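PDB 5FHY: B-type flagellar hook-associated protein 2 from Pseudomonas aeruginosa, which caps the tip of the growing flagellar filament, stops flagellin subunits from leaking away unassembled and promotes their polymerisation, and is essential for motility. Local coordinates for residues B[48-53]-B[162-168]; B[102-106]-B[118-122]; B[64-70]-B[131-137]; B[125-129]-B[169-173]. One frame throughout, in Å; residues are numbered along the deposited sequence.

Contact 1 of 4, residues B[48-53]-B[162-168]; sequences KIALQA and AAAGYVT. With NA (sodium ion), chain E.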
loop_
_atom_site.group_PDB
_atom_site.type_symbol
_atom_site.label_atom_id
_atom_site.label_comp_id
_atom_site.label_asym_id
_atom_site.label_seq_id
_atom_site.Cartn_x
_atom_site.Cartn_y
_atom_site.Cartn_z
ATOM N N LYS B 48 -3.477 27.644 52.132
ATOM C CA LYS B 48 -2.100 27.169 52.078
ATOM C C LYS B 48 -1.220 28.197 52.774
ATOM O O LYS B 48 -1.141 29.355 52.354
ATOM C CB LYS B 48 -1.642 26.939 50.632
ATOM C CG LYS B 48 -0.177 26.521 50.498
ATOM C CD LYS B 48 0.169 26.069 49.082
ATOM C CE LYS B 48 1.652 25.736 48.950
ATOM N NZ LYS B 48 2.035 25.323 47.569
ATOM N N ILE B 49 -0.575 27.775 53.856
ATOM C CA ILE B 49 0.208 28.695 54.662
ATOM C C ILE B 49 1.640 28.222 54.824
ATOM O O ILE B 49 1.965 27.066 54.549
ATOM C CB ILE B 49 -0.410 28.874 56.061
ATOM C CG1 ILE B 49 -0.196 27.615 56.905
ATOM C CG2 ILE B 49 -1.890 29.208 55.955
ATOM C CD1 ILE B 49 -0.582 27.775 58.352
ATOM N N ALA B 50 2.492 29.128 55.286
ATOM C CA ALA B 50 3.885 28.805 55.564
ATOM C C ALA B 50 4.240 29.342 56.940
ATOM O O ALA B 50 4.054 30.525 57.219
ATOM C CB ALA B 50 4.802 29.387 54.503
ATOM N N LEU B 51 4.747 28.472 57.804
ATOM C CA LEU B 51 5.072 28.874 59.170
ATOM C C LEU B 51 6.450 29.520 59.210
ATOM O O LEU B 51 7.101 29.650 58.176
ATOM C CB LEU B 51 4.997 27.679 60.127
ATOM C CG LEU B 51 3.692 26.878 60.079
ATOM C CD1 LEU B 51 3.754 25.687 61.016
ATOM C CD2 LEU B 51 2.489 27.768 60.399
ATOM N N GLN B 52 6.883 29.941 60.396
ATOM C CA GLN B 52 8.183 30.588 60.541
ATOM C C GLN B 52 9.310 29.671 60.090
ATOM O O GLN B 52 9.226 28.452 60.249
ATOM C CB GLN B 52 8.426 31.011 61.994
ATOM C CG GLN B 52 7.762 32.315 62.392
ATOM C CD GLN B 52 8.111 32.749 63.805
ATOM O OE1 GLN B 52 9.274 32.710 64.210
ATOM N NE2 GLN B 52 7.100 33.169 64.564
ATOM N N ALA B 53 10.358 30.261 59.523
ATOM C CA ALA B 53 11.522 29.494 59.102
ATOM C C ALA B 53 12.376 29.215 60.324
ATOM O O ALA B 53 12.560 30.085 61.172
ATOM C CB ALA B 53 12.317 30.234 58.041
ATOM N N ALA B 162 12.058 35.056 57.107
ATOM C CA ALA B 162 11.763 33.955 58.017
ATOM C C ALA B 162 10.333 34.017 58.543
ATOM O O ALA B 162 9.809 33.020 59.041
ATOM C CB ALA B 162 12.751 33.946 59.176
ATOM N N ALA B 163 9.709 35.187 58.436
ATOM C CA ALA B 163 8.363 35.381 58.962
ATOM C C ALA B 163 7.344 34.495 58.266
ATOM O O ALA B 163 7.510 34.121 57.106
ATOM C CB ALA B 163 7.948 36.833 58.836
ATOM N N ALA B 164 6.283 34.167 58.995
ATOM C CA ALA B 164 5.217 33.333 58.464
ATOM C C ALA B 164 4.265 34.156 57.613
ATOM O O ALA B 164 4.303 35.386 57.633
ATOM C CB ALA B 164 4.466 32.645 59.595
ATOM N N GLY B 165 3.421 33.466 56.855
ATOM C CA GLY B 165 2.466 34.121 55.982
ATOM C C GLY B 165 1.697 33.116 55.150
ATOM O O GLY B 165 2.156 31.993 54.951
ATOM N N TYR B 166 0.529 33.510 54.652
ATOM C CA TYR B 166 -0.269 32.599 53.839
ATOM C C TYR B 166 0.195 32.652 52.386
ATOM O O TYR B 166 0.685 33.677 51.918
ATOM C CB TYR B 166 -1.771 32.915 53.953
ATOM C CG TYR B 166 -2.195 34.265 53.411
ATOM C CD1 TYR B 166 -2.374 34.468 52.045
ATOM C CD2 TYR B 166 -2.462 35.327 54.271
ATOM C CE1 TYR B 166 -2.755 35.701 51.547
ATOM C CE2 TYR B 166 -2.859 36.564 53.784
ATOM C CZ TYR B 166 -3.007 36.742 52.420
ATOM O OH TYR B 166 -3.401 37.967 51.929
ATOM N N VAL B 167 0.038 31.536 51.680
ATOM C CA VAL B 167 0.346 31.473 50.256
ATOM C C VAL B 167 -0.931 31.701 49.449
ATOM O O VAL B 167 -0.947 32.470 48.490
ATOM C CB VAL B 167 0.982 30.120 49.870
ATOM C CG1 VAL B 167 1.178 30.028 48.359
ATOM C CG2 VAL B 167 2.306 29.931 50.594
ATOM N N THR B 168 -2.001 31.024 49.847
ATOM C CA THR B 168 -3.317 31.256 49.264
ATOM C C THR B 168 -4.351 31.420 50.367
ATOM O O THR B 168 -4.273 30.754 51.401
ATOM C CB THR B 168 -3.755 30.100 48.347
ATOM O OG1 THR B 168 -3.956 28.920 49.133
ATOM C CG2 THR B 168 -2.707 29.814 47.283
HETATM NA NA NA E . 8.331 35.927 55.418
#
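The flat peptide carbonyl of Lys-48 meets two backbone N-H groups, those of Val-167 and Thr-168. Thr-168 N lies in the carbonyl plane, on a lone pair, 3.1 Å from Lys-48 O. Val-167 N is tilted 16° out of that plane and stands 2.6 Å from the same Lys-48 O. This is a classic beta bulge, with Val-167 and Thr-168 both facing Lys-48. The other flat group, the ring of Tyr-166, is turned off the contact. A chi1 of 65° swings it toward Lys-157. Only Tyr-166 CB packs here, 4.2 Å from Ile-49 CG2.

Lys-48 and Thr-168 lie on the other face of the sheet from this pair. Lys-48 CB rests 3.4 Å from Thr-168 OG1, whose polar partner is Ser-46 O. The extended Lys-48 chain crosses the side of Val-167, with CG 3.8 Å from Val-167 CB. It leads on to the second subunit, where it makes a cation-pi contact with Tyr-36 and a long, weak ion pair with Asp-178 of that subunit.

Beyond the bulge the pairing is regular antiparallel: Ala-50 and Gly-165 exchange two backbone bonds. Ala-164 CB then presses on Ala-50 O at 3.2 Å. A last bond, Ala-53 N to Ala-162 O at 2.9 Å, closes the pair. Next to it Ala-163 O binds a sodium ion at 2.6 Å, and Ser-159 O also binds this ion.

The chemistry is mostly backbone. Two donors grip one carbonyl oxygen of the buried Lys-48, and the same residue takes part in both sheet and subunit contact.

Contact 2 of 4, residues B[102-106]-B[118-122]; sequences AGVSA and VLSST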
loop_
_atom_site.group_PDB
_atom_site.type_symbol
_atom_site.label_atom_id
_atom_site.label_comp_id
_atom_site.label_asym_id
_atom_site.label_seq_id
_atom_site.Cartn_x
_atom_site.Cartn_y
_atom_site.Cartn_z
ATOM N N ALA B 102 -9.240 15.726 57.206
ATOM C CA ALA B 102 -9.733 17.027 56.773
ATOM C C ALA B 102 -9.090 17.475 55.466
ATOM O O ALA B 102 -9.532 18.439 54.842
ATOM C CB ALA B 102 -9.497 18.062 57.857
ATOM N N GLY B 103 -8.042 16.773 55.052
ATOM C CA GLY B 103 -7.351 17.117 53.826
ATOM C C GLY B 103 -6.251 18.116 54.106
ATOM O O GLY B 103 -5.949 18.982 53.285
ATOM N N VAL B 104 -5.640 17.988 55.276
ATOM C CA VAL B 104 -4.507 18.827 55.623
ATOM C C VAL B 104 -3.229 18.036 55.438
ATOM O O VAL B 104 -3.048 16.978 56.038
ATOM C CB VAL B 104 -4.589 19.336 57.074
ATOM C CG1 VAL B 104 -3.323 20.109 57.441
ATOM C CG2 VAL B 104 -5.834 20.191 57.270
ATOM N N SER B 105 -2.349 18.548 54.588
ATOM C CA SER B 105 -1.072 17.904 54.339
ATOM C C SER B 105 0.030 18.879 54.708
ATOM O O SER B 105 -0.236 20.048 54.978
ATOM C CB SER B 105 -0.945 17.468 52.877
ATOM O OG SER B 105 -0.813 18.590 52.017
ATOM N N ALA B 106 1.267 18.401 54.717
ATOM C CA ALA B 106 2.384 19.223 55.157
ATOM C C ALA B 106 3.685 18.833 54.467
ATOM O O ALA B 106 3.884 17.681 54.090
ATOM C CB ALA B 106 2.541 19.132 56.665
ATOM N N VAL B 118 5.185 23.805 55.699
ATOM C CA VAL B 118 4.230 24.352 54.745
ATOM C C VAL B 118 2.996 23.458 54.752
ATOM O O VAL B 118 3.077 22.266 54.449
ATOM C CB VAL B 118 4.827 24.449 53.320
ATOM C CG1 VAL B 118 3.755 24.861 52.311
ATOM C CG2 VAL B 118 5.990 25.435 53.297
ATOM N N LEU B 119 1.857 24.035 55.115
ATOM C CA LEU B 119 0.642 23.256 55.299
ATOM C C LEU B 119 -0.420 23.626 54.268
ATOM O O LEU B 119 -0.605 24.799 53.944
ATOM C CB LEU B 119 0.106 23.443 56.721
ATOM C CG LEU B 119 0.902 22.834 57.884
ATOM C CD1 LEU B 119 2.152 23.649 58.224
ATOM C CD2 LEU B 119 0.013 22.698 59.107
ATOM N N SER B 120 -1.099 22.613 53.738
ATOM C CA SER B 120 -2.124 22.823 52.718
ATOM C C SER B 120 -3.447 22.168 53.095
ATOM O O SER B 120 -3.473 21.113 53.725
ATOM C CB SER B 120 -1.661 22.278 51.363
ATOM O OG SER B 120 -0.530 22.977 50.878
ATOM N N SER B 121 -4.546 22.797 52.693
ATOM C CA SER B 121 -5.870 22.227 52.891
ATOM C C SER B 121 -6.557 22.018 51.546
ATOM O O SER B 121 -6.257 22.711 50.580
ATOM C CB SER B 121 -6.716 23.133 53.785
ATOM O OG SER B 121 -8.074 22.734 53.764
ATOM N N THR B 122 -7.474 21.060 51.477
ATOM C CA THR B 122 -8.182 20.803 50.228
ATOM C C THR B 122 -9.611 21.332 50.249
ATOM O O THR B 122 -10.364 21.139 49.293
ATOM C CB THR B 122 -8.225 19.300 49.901
ATOM O OG1 THR B 122 -8.919 18.600 50.941
ATOM C CG2 THR B 122 -6.822 18.747 49.765
#
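Ser-105 and Ser-120 lie on the same face of an antiparallel beta hairpin within the flagellin hook IN motif, but their hydroxyls do not meet. At chi1 70° the Ser-105 hydroxyl leans over its own backbone, and OG comes 3.8 Å from Ser-120 CB. Ser-120 OG is turned to the side of its own backbone N. The two backbones exchange a pair of bonds here. Ser-105 N gives to Ser-120 O at 2.9 Å. Ser-120 N gives to Ser-105 O at 3.0 Å. On the face of Ser-105 and Ser-120, Ala-33 of the second subunit packs on Ser-105.

On the reverse face, Ala-106 CB faces Leu-119 CG at 4.2 Å. Val-104 is on that face too, with CG1 3.9 Å from Ser-120 O.

The open end of the hairpin is looser. Thr-122 sets two branches against Gly-103: OG1 is 3.6 Å from Gly-103 CA, and CG2 is 3.6 Å from Gly-103 O. The backbone bond from Thr-122 N to Gly-103 O is weak.

Helix 88-98 lies over the face of Val-104, Ala-106 and Leu-119, where its Ile-95 touches all three. Strand 48-50 pairs with the far edge of strand 114-121.

Contact 3 of 4, residues B[64-70]-B[131-137]; sequences SGTLNIS and KVEVSDD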
loop_
_atom_site.group_PDB
_atom_site.type_symbol
_atom_site.label_atom_id
_atom_site.label_comp_id
_atom_site.label_asym_id
_atom_site.label_seq_id
_atom_site.Cartn_x
_atom_site.Cartn_y
_atom_site.Cartn_z
ATOM N N SER B 64 8.892 21.025 74.310
ATOM C CA SER B 64 7.725 20.178 74.536
ATOM C C SER B 64 6.458 21.027 74.483
ATOM O O SER B 64 6.505 22.232 74.720
ATOM C CB SER B 64 7.841 19.457 75.884
ATOM O OG SER B 64 6.676 18.703 76.180
ATOM N N GLY B 65 5.330 20.405 74.146
ATOM C CA GLY B 65 4.060 21.109 74.117
ATOM C C GLY B 65 2.989 20.424 73.290
ATOM O O GLY B 65 3.014 19.205 73.122
ATOM N N THR B 66 2.041 21.208 72.775
ATOM C CA THR B 66 0.925 20.665 72.000
ATOM C C THR B 66 0.564 21.524 70.782
ATOM O O THR B 66 0.558 22.754 70.856
ATOM C CB THR B 66 -0.342 20.498 72.879
ATOM O OG1 THR B 66 0.022 19.966 74.159
ATOM C CG2 THR B 66 -1.341 19.555 72.216
ATOM N N LEU B 67 0.258 20.870 69.664
ATOM C CA LEU B 67 -0.207 21.566 68.466
ATOM C C LEU B 67 -1.680 21.282 68.189
ATOM O O LEU B 67 -2.071 20.130 68.005
ATOM C CB LEU B 67 0.617 21.173 67.235
ATOM C CG LEU B 67 2.082 21.593 67.108
ATOM C CD1 LEU B 67 2.516 21.517 65.652
ATOM C CD2 LEU B 67 2.320 22.977 67.681
ATOM N N ASN B 68 -2.497 22.329 68.166
ATOM C CA ASN B 68 -3.896 22.177 67.788
ATOM C C ASN B 68 -4.150 22.877 66.466
ATOM O O ASN B 68 -4.138 24.106 66.382
ATOM C CB ASN B 68 -4.830 22.726 68.869
ATOM C CG ASN B 68 -4.785 21.911 70.146
ATOM O OD1 ASN B 68 -5.343 20.816 70.217
ATOM N ND2 ASN B 68 -4.119 22.441 71.164
ATOM N N ILE B 69 -4.390 22.077 65.434
ATOM C CA ILE B 69 -4.544 22.586 64.082
ATOM C C ILE B 69 -6.000 22.465 63.661
ATOM O O ILE B 69 -6.621 21.424 63.853
ATOM C CB ILE B 69 -3.641 21.825 63.088
ATOM C CG1 ILE B 69 -2.169 21.963 63.487
ATOM C CG2 ILE B 69 -3.867 22.314 61.666
ATOM C CD1 ILE B 69 -1.230 21.126 62.642
ATOM N N SER B 70 -6.558 23.540 63.122
ATOM C CA SER B 70 -7.938 23.505 62.662
ATOM C C SER B 70 -8.082 24.238 61.341
ATOM O O SER B 70 -7.270 25.096 61.003
ATOM C CB SER B 70 -8.871 24.118 63.710
ATOM O OG SER B 70 -8.369 25.360 64.176
ATOM N N LYS B 131 -5.489 27.053 60.695
ATOM C CA LYS B 131 -5.055 27.740 61.909
ATOM C C LYS B 131 -4.214 26.818 62.785
ATOM O O LYS B 131 -4.506 25.628 62.914
ATOM C CB LYS B 131 -6.261 28.261 62.700
ATOM C CG LYS B 131 -5.891 29.031 63.960
ATOM C CD LYS B 131 -7.098 29.669 64.627
ATOM C CE LYS B 131 -6.660 30.667 65.694
ATOM N NZ LYS B 131 -7.798 31.351 66.375
ATOM N N VAL B 132 -3.167 27.381 63.384
ATOM C CA VAL B 132 -2.271 26.636 64.257
ATOM C C VAL B 132 -2.157 27.309 65.622
ATOM O O VAL B 132 -1.673 28.438 65.727
ATOM C CB VAL B 132 -0.864 26.499 63.648
ATOM C CG1 VAL B 132 0.023 25.663 64.566
ATOM C CG2 VAL B 132 -0.939 25.874 62.256
ATOM N N GLU B 133 -2.626 26.617 66.658
ATOM C CA GLU B 133 -2.512 27.092 68.036
ATOM C C GLU B 133 -1.436 26.307 68.790
ATOM O O GLU B 133 -1.360 25.084 68.671
ATOM C CB GLU B 133 -3.859 26.967 68.752
ATOM C CG GLU B 133 -4.855 28.071 68.417
ATOM C CD GLU B 133 -6.286 27.721 68.805
ATOM O OE1 GLU B 133 -6.678 26.544 68.652
ATOM O OE2 GLU B 133 -7.021 28.627 69.253
ATOM N N VAL B 134 -0.606 27.003 69.567
ATOM C CA VAL B 134 0.538 26.364 70.215
ATOM C C VAL B 134 0.601 26.624 71.720
ATOM O O VAL B 134 0.627 27.773 72.158
ATOM C CB VAL B 134 1.870 26.842 69.606
ATOM C CG1 VAL B 134 3.044 26.223 70.367
ATOM C CG2 VAL B 134 1.945 26.504 68.123
ATOM N N SER B 135 0.632 25.549 72.502
ATOM C CA SER B 135 0.941 25.632 73.926
ATOM C C SER B 135 2.365 25.130 74.149
ATOM O O SER B 135 2.648 23.951 73.953
ATOM C CB SER B 135 -0.051 24.822 74.762
ATOM O OG SER B 135 -1.328 25.434 74.788
ATOM N N ASP B 136 3.256 26.020 74.569
ATOM C CA ASP B 136 4.676 25.689 74.666
ATOM C C ASP B 136 5.134 25.499 76.109
ATOM O O ASP B 136 4.980 26.394 76.939
ATOM C CB ASP B 136 5.515 26.783 73.995
ATOM C CG ASP B 136 6.996 26.453 73.963
ATOM O OD1 ASP B 136 7.349 25.272 74.152
ATOM O OD2 ASP B 136 7.807 27.380 73.751
ATOM N N ASP B 137 5.694 24.331 76.408
ATOM C CA ASP B 137 6.163 24.041 77.761
ATOM C C ASP B 137 7.387 24.885 78.109
ATOM O O ASP B 137 7.753 25.008 79.277
ATOM C CB ASP B 137 6.487 22.553 77.926
ATOM C CG ASP B 137 5.253 21.676 77.851
ATOM O OD1 ASP B 137 4.136 22.202 78.038
ATOM O OD2 ASP B 137 5.402 20.458 77.620
#
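Leu-67 and Val-134 meet on the packed face of an antiparallel strand pair in a three-stranded sheet. Strand 65-71 is central, between strands 74-81 and 130-136. Leu-67 and Val-134 run alongside each other in the same direction, with Leu-67 CD2 3.6 Å from Val-134 CG2. Next to them Ile-69 CG1 faces Val-132 CG2 at 4.3 Å. With chi1 at -60°, the CG2 branch of Ile-69 comes to 3.6 Å from Lys-131 O. Helix 88-98 lies on this face: its Met-91 touches Leu-67 and its Ile-95 touches Ile-69.

The other face is polar and looser. Thr-66, Asn-68 and Ser-70 stand across from Ser-135, Glu-133 and Lys-131. Their side chains barely engage. Ser-70 OG is 3.9 Å from Lys-131 CB, and Glu-133 and Ser-135 are exposed to solvent. Lys-131 leads away in an extended chain toward Asp-151, a long and weak ion pair. At these three pairs the strands are held by backbone bonds, two at each. In the last pair, Lys-131 N bonds to Ser-70 O at 2.7 Å.

At the other end, Asp-137 N bonds to Ser-64 O. The side chains close the same corner: Ser-64 OG gives to Asp-137 OD2 at 2.6 Å, on the anti side and 23° out of the carboxylate plane.

Contact 4 of 4, residues B[125-129]-B[169-173]; sequences GDGKD and KAANG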
loop_
_atom_site.group_PDB
_atom_site.type_symbol
_atom_site.label_atom_id
_atom_site.label_comp_id
_atom_site.label_asym_id
_atom_site.label_seq_id
_atom_site.Cartn_x
_atom_site.Cartn_y
_atom_site.Cartn_z
ATOM N N GLY B 125 -13.465 27.481 49.902
ATOM C CA GLY B 125 -14.541 28.301 50.428
ATOM C C GLY B 125 -14.079 29.378 51.391
ATOM O O GLY B 125 -12.946 29.343 51.862
ATOM N N ASP B 126 -14.950 30.343 51.672
ATOM C CA ASP B 126 -14.649 31.395 52.638
ATOM C C ASP B 126 -14.508 30.835 54.055
ATOM O O ASP B 126 -15.339 30.050 54.505
ATOM C CB ASP B 126 -15.742 32.470 52.621
ATOM C CG ASP B 126 -15.726 33.306 51.354
ATOM O OD1 ASP B 126 -14.627 33.634 50.861
ATOM O OD2 ASP B 126 -16.824 33.628 50.848
ATOM N N GLY B 127 -13.463 31.258 54.760
ATOM C CA GLY B 127 -13.296 30.915 56.163
ATOM C C GLY B 127 -12.640 29.577 56.455
ATOM O O GLY B 127 -12.413 29.234 57.613
ATOM N N LYS B 128 -12.338 28.812 55.414
ATOM C CA LYS B 128 -11.708 27.512 55.604
ATOM C C LYS B 128 -10.191 27.682 55.638
ATOM O O LYS B 128 -9.459 26.964 54.959
ATOM C CB LYS B 128 -12.116 26.521 54.507
ATOM C CG LYS B 128 -13.587 26.118 54.521
ATOM C CD LYS B 128 -14.429 27.151 53.800
ATOM C CE LYS B 128 -15.904 26.809 53.797
ATOM N NZ LYS B 128 -16.684 27.892 53.135
ATOM N N ASP B 129 -9.728 28.642 56.433
ATOM C CA ASP B 129 -8.299 28.900 56.574
ATOM C C ASP B 129 -7.681 27.927 57.570
ATOM O O ASP B 129 -8.344 27.497 58.511
ATOM C CB ASP B 129 -8.053 30.344 57.032
ATOM C CG ASP B 129 -8.399 31.373 55.961
ATOM O OD1 ASP B 129 -8.085 31.146 54.774
ATOM O OD2 ASP B 129 -8.989 32.416 56.315
ATOM N N LYS B 169 -5.322 32.299 50.144
ATOM C CA LYS B 169 -6.427 32.446 51.083
ATOM C C LYS B 169 -7.566 31.544 50.665
ATOM O O LYS B 169 -7.915 31.499 49.489
ATOM C CB LYS B 169 -6.929 33.892 51.136
ATOM C CG LYS B 169 -5.959 34.891 51.725
ATOM C CD LYS B 169 -5.959 34.880 53.244
ATOM C CE LYS B 169 -7.207 35.543 53.809
ATOM N NZ LYS B 169 -7.048 35.870 55.251
ATOM N N ALA B 170 -8.156 30.833 51.619
ATOM C CA ALA B 170 -9.367 30.084 51.326
ATOM C C ALA B 170 -10.484 31.091 51.081
ATOM O O ALA B 170 -10.648 32.046 51.839
ATOM C CB ALA B 170 -9.718 29.137 52.462
ATOM N N ALA B 171 -11.251 30.883 50.020
ATOM C CA ALA B 171 -12.269 31.851 49.643
ATOM C C ALA B 171 -13.295 31.249 48.695
ATOM O O ALA B 171 -13.030 30.247 48.029
ATOM C CB ALA B 171 -11.621 33.071 49.005
ATOM N N ASN B 172 -14.463 31.878 48.620
ATOM C CA ASN B 172 -15.461 31.459 47.650
ATOM C C ASN B 172 -15.126 32.051 46.294
ATOM O O ASN B 172 -14.471 33.090 46.208
ATOM C CB ASN B 172 -16.869 31.897 48.063
ATOM C CG ASN B 172 -17.439 31.073 49.201
ATOM O OD1 ASN B 172 -16.711 30.467 49.980
ATOM N ND2 ASN B 172 -18.760 31.050 49.299
ATOM N N GLY B 173 -15.589 31.398 45.236
ATOM C CA GLY B 173 -15.458 31.947 43.902
ATOM C C GLY B 173 -16.716 32.720 43.562
ATOM O O GLY B 173 -17.622 32.840 44.390
HETATM O O HOH W 1 -10.910 32.534 54.443
#
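Asp-126 lays its carboxylate over the side-chain amide of Asn-172. The two planes are 4° apart and stacked, although the side chains themselves cross at about a right angle. Asp-126 OD2 lies 3.1 Å from Asn-172 CG. The other oxygen, Asp-126 OD1, takes the backbone N-H of Asn-172 at 2.9 Å. That donor comes from above the carboxylate, 71° out of its plane. In return Asn-172 OD1 accepts from Asp-126 N, but the modelled distance is so short that its exact value is doubtful. Asn-172 ND2 bonds to Ser-183 OG, which fixes the amide from its other end.

Ala-170 packs against the turn. Its CB touches two carbonyl oxygens, Gly-125 O and Lys-128 O, each at 3.3 Å. Ala-170 N gives to Asp-129 OD1 at 3.2 Å, nearly in line with the C-O bond. A water ties the same region together. It accepts from Gly-127 N, and it donates to Ala-170 O and to Asp-129 OD2. Lys-169 NZ stays 4.1 Å from Asp-129 OD2, too far for a salt bridge, though the opposite charges probably attract.

The Lys-128 chain bends at chi2 (83°) and folds back over its own turn. This brings NZ to Asp-126 O at 2.9 Å.

Thr-45 bonds through its backbone to both Gly-125 and Ala-171. The segment 169-173 leads from strand 165-166 of one sheet to strand 173-177 of another. The arrangement is a type II beta turn from Gly-125 to Lys-128, overlapped by an inverse gamma turn centred on Lys-128, packed on the connection between two sheets.

How the contacts relate
The chain is a fragment of the cap protein, holding the flagellin hook IN motif and much of the C-terminal family region. From the N terminus, 48-53 opens contact 1 and 64-70 opens contact 3. Contact 2 opens at 102-106 and closes first, at 118-122, nested inside contact 3, which closes at 131-137. Contact 3 is nested inside contact 1, which closes at 162-168. Contact 4 runs from 125-129 to 169-173, so it crosses contacts 1 and 3 but follows contact 2. Contacts 1 and 2 share one sheet. Leu-119 packs on Ile-69 of contact 3, in a second sheet. Contact 4 ties the loop between strands 114-121 and 130-136 to the chain entering strand 173-177 of another sheet.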